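Local atomic coordinates of nucleoside 2-deoxyribosyltransferase (Enterococcus faecalis, PDB entry 7M5H), a protein that probably cleaves the N-glycosidic bond of a deoxyribonucleotide, as 5-hydroxymethyl-dUMP N-hydrolases of the nucleoside 2-deoxyribosyltransferase family do. Residues B[5-10]-B[34-39]. Numbering follows the deposited sequence.
Sequences TKIYFA and KTIDLY
I7 sits between D37 and Y39 as strand 5-10 pairs in parallel with strand 36-39, closing the first beta-alpha-beta unit of a Rossmann-like sheet, with helix 16-30 as the crossover. Parallel pairing is a ladder in which alternate residues of each strand give both N-H and C=O across the gap. Here T5, I7 and F9 alternate with T35, D37 and Y39 in five bonds, the shortest being Y39 N to I7 O at 2.7 Å, nearly straight (173°). I7 N approaches D37 O from above the carbonyl plane. The intervening K6 and Y8 bond instead to D71 and strand 72-76.

Apolar packing occupies the face toward helix 16-30: I7 CD1 meets I36 CG2 at 3.7 Å, and F9 CB lies 3.8 Å from CD2 of L38, which also rests on V26.

On the other face K6 runs alongside D37; K6 CE touches D37 OD2 at 3.4 Å, while K6 NZ, 4.3 Å from that oxygen, is too far for a salt bridge. CG anti to N (chi1 -177° in Y8) sends the Y8 and Y39 rings the same way; E89 and D63 hold Y8 OH. The rings, nearly parallel (12°), touch along their margins, Y8 CE1 lying 3.7 Å from Y39 CD2.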
loop_
_atom_site.group_PDB
_atom_site.type_symbol
_atom_site.label_atom_id
_atom_site.label_comp_id
_atom_site.label_asym_id
_atom_site.label_seq_id
_atom_site.Cartn_x
_atom_site.Cartn_y
_atom_site.Cartn_z
ATOM N N THR B 5 -28.099 -6.030 18.694
ATOM C CA THR B 5 -27.116 -5.083 18.180
ATOM C C THR B 5 -26.456 -5.709 16.957
ATOM O O THR B 5 -25.704 -6.682 17.080
ATOM C CB THR B 5 -26.076 -4.730 19.242
ATOM O OG1 THR B 5 -26.720 -4.094 20.354
ATOM C CG2 THR B 5 -25.024 -3.790 18.667
ATOM N N LYS B 6 -26.744 -5.158 15.780
ATOM C CA LYS B 6 -26.190 -5.665 14.533
ATOM C C LYS B 6 -24.838 -5.007 14.283
ATOM O O LYS B 6 -24.742 -3.777 14.208
ATOM C CB LYS B 6 -27.145 -5.406 13.368
ATOM C CG LYS B 6 -28.539 -5.982 13.575
ATOM C CD LYS B 6 -29.312 -6.052 12.269
ATOM C CE LYS B 6 -28.673 -7.042 11.306
ATOM N NZ LYS B 6 -29.427 -7.145 10.027
ATOM N N ILE B 7 -23.796 -5.827 14.158
ATOM C CA ILE B 7 -22.427 -5.359 13.987
ATOM C C ILE B 7 -21.933 -5.789 12.613
ATOM O O ILE B 7 -22.092 -6.953 12.226
ATOM C CB ILE B 7 -21.502 -5.903 15.089
ATOM C CG1 ILE B 7 -21.966 -5.430 16.467
ATOM C CG2 ILE B 7 -20.063 -5.481 14.835
ATOM C CD1 ILE B 7 -21.104 -5.938 17.602
ATOM N N TYR B 8 -21.340 -4.851 11.880
ATOM C CA TYR B 8 -20.654 -5.150 10.631
ATOM C C TYR B 8 -19.156 -5.175 10.901
ATOM O O TYR B 8 -18.599 -4.197 11.413
ATOM C CB TYR B 8 -20.988 -4.121 9.551
ATOM C CG TYR B 8 -20.351 -4.423 8.213
ATOM C CD1 TYR B 8 -20.966 -5.275 7.305
ATOM C CD2 TYR B 8 -19.132 -3.858 7.857
ATOM C CE1 TYR B 8 -20.386 -5.556 6.081
ATOM C CE2 TYR B 8 -18.544 -4.132 6.637
ATOM C CZ TYR B 8 -19.176 -4.982 5.753
ATOM O OH TYR B 8 -18.595 -5.258 4.536
ATOM N N PHE B 9 -18.509 -6.285 10.560
ATOM C CA PHE B 9 -17.076 -6.459 10.785
ATOM C C PHE B 9 -16.344 -6.077 9.503
ATOM O O PHE B 9 -16.327 -6.839 8.533
ATOM C CB PHE B 9 -16.765 -7.891 11.206
ATOM C CG PHE B 9 -15.375 -8.076 11.745
ATOM C CD1 PHE B 9 -15.123 -7.941 13.099
ATOM C CD2 PHE B 9 -14.323 -8.380 10.898
ATOM C CE1 PHE B 9 -13.848 -8.110 13.601
ATOM C CE2 PHE B 9 -13.045 -8.552 11.392
ATOM C CZ PHE B 9 -12.807 -8.415 12.745
ATOM N N ALA B 10 -15.738 -4.893 9.503
ATOM C CA ALA B 10 -14.994 -4.403 8.352
ATOM C C ALA B 10 -13.521 -4.757 8.498
ATOM O O ALA B 10 -12.922 -4.537 9.556
ATOM C CB ALA B 10 -15.163 -2.890 8.201
ATOM N N LYS B 34 -25.140 -12.472 24.010
ATOM C CA LYS B 34 -26.021 -13.196 23.101
ATOM C C LYS B 34 -26.806 -12.265 22.187
ATOM O O LYS B 34 -27.322 -12.716 21.159
ATOM C CB LYS B 34 -26.987 -14.076 23.896
ATOM C CG LYS B 34 -26.307 -15.131 24.752
ATOM C CD LYS B 34 -27.327 -15.948 25.532
ATOM C CE LYS B 34 -26.654 -17.038 26.352
ATOM N NZ LYS B 34 -27.643 -17.844 27.122
ATOM N N THR B 35 -26.907 -10.983 22.533
ATOM C CA THR B 35 -27.644 -10.017 21.728
ATOM C C THR B 35 -26.823 -9.447 20.577
ATOM O O THR B 35 -27.292 -8.524 19.901
ATOM C CB THR B 35 -28.151 -8.873 22.611
ATOM O OG1 THR B 35 -27.054 -8.308 23.339
ATOM C CG2 THR B 35 -29.200 -9.380 23.590
ATOM N N ILE B 36 -25.625 -9.966 20.335
ATOM C CA ILE B 36 -24.770 -9.478 19.259
ATOM C C ILE B 36 -25.067 -10.281 17.998
ATOM O O ILE B 36 -24.928 -11.509 17.985
ATOM C CB ILE B 36 -23.285 -9.573 19.638
ATOM C CG1 ILE B 36 -22.952 -8.562 20.738
ATOM C CG2 ILE B 36 -22.405 -9.350 18.415
ATOM C CD1 ILE B 36 -21.508 -8.593 21.181
ATOM N N ASP B 37 -25.482 -9.587 16.944
ATOM C CA ASP B 37 -25.712 -10.179 15.627
ATOM C C ASP B 37 -24.644 -9.611 14.694
ATOM O O ASP B 37 -24.847 -8.586 14.043
ATOM C CB ASP B 37 -27.121 -9.876 15.123
ATOM C CG ASP B 37 -27.377 -10.432 13.733
ATOM O OD1 ASP B 37 -26.636 -11.341 13.304
ATOM O OD2 ASP B 37 -28.318 -9.952 13.066
ATOM N N LEU B 38 -23.501 -10.288 14.634
ATOM C CA LEU B 38 -22.362 -9.806 13.864
ATOM C C LEU B 38 -22.389 -10.398 12.460
ATOM O O LEU B 38 -22.541 -11.611 12.290
ATOM C CB LEU B 38 -21.050 -10.158 14.568
ATOM C CG LEU B 38 -19.757 -9.527 14.036
ATOM C CD1 LEU B 38 -18.757 -9.356 15.164
ATOM C CD2 LEU B 38 -19.140 -10.356 12.916
ATOM N N TYR B 39 -22.231 -9.535 11.460
ATOM C CA TYR B 39 -22.117 -9.949 10.069
ATOM C C TYR B 39 -20.644 -9.952 9.681
ATOM O O TYR B 39 -19.967 -8.924 9.790
ATOM C CB TYR B 39 -22.916 -9.021 9.153
ATOM C CG TYR B 39 -22.854 -9.401 7.689
ATOM C CD1 TYR B 39 -23.792 -10.260 7.135
ATOM C CD2 TYR B 39 -21.858 -8.897 6.861
ATOM C CE1 TYR B 39 -23.739 -10.610 5.798
ATOM C CE2 TYR B 39 -21.795 -9.242 5.526
ATOM C CZ TYR B 39 -22.738 -10.098 4.999
ATOM O OH TYR B 39 -22.676 -10.439 3.668
#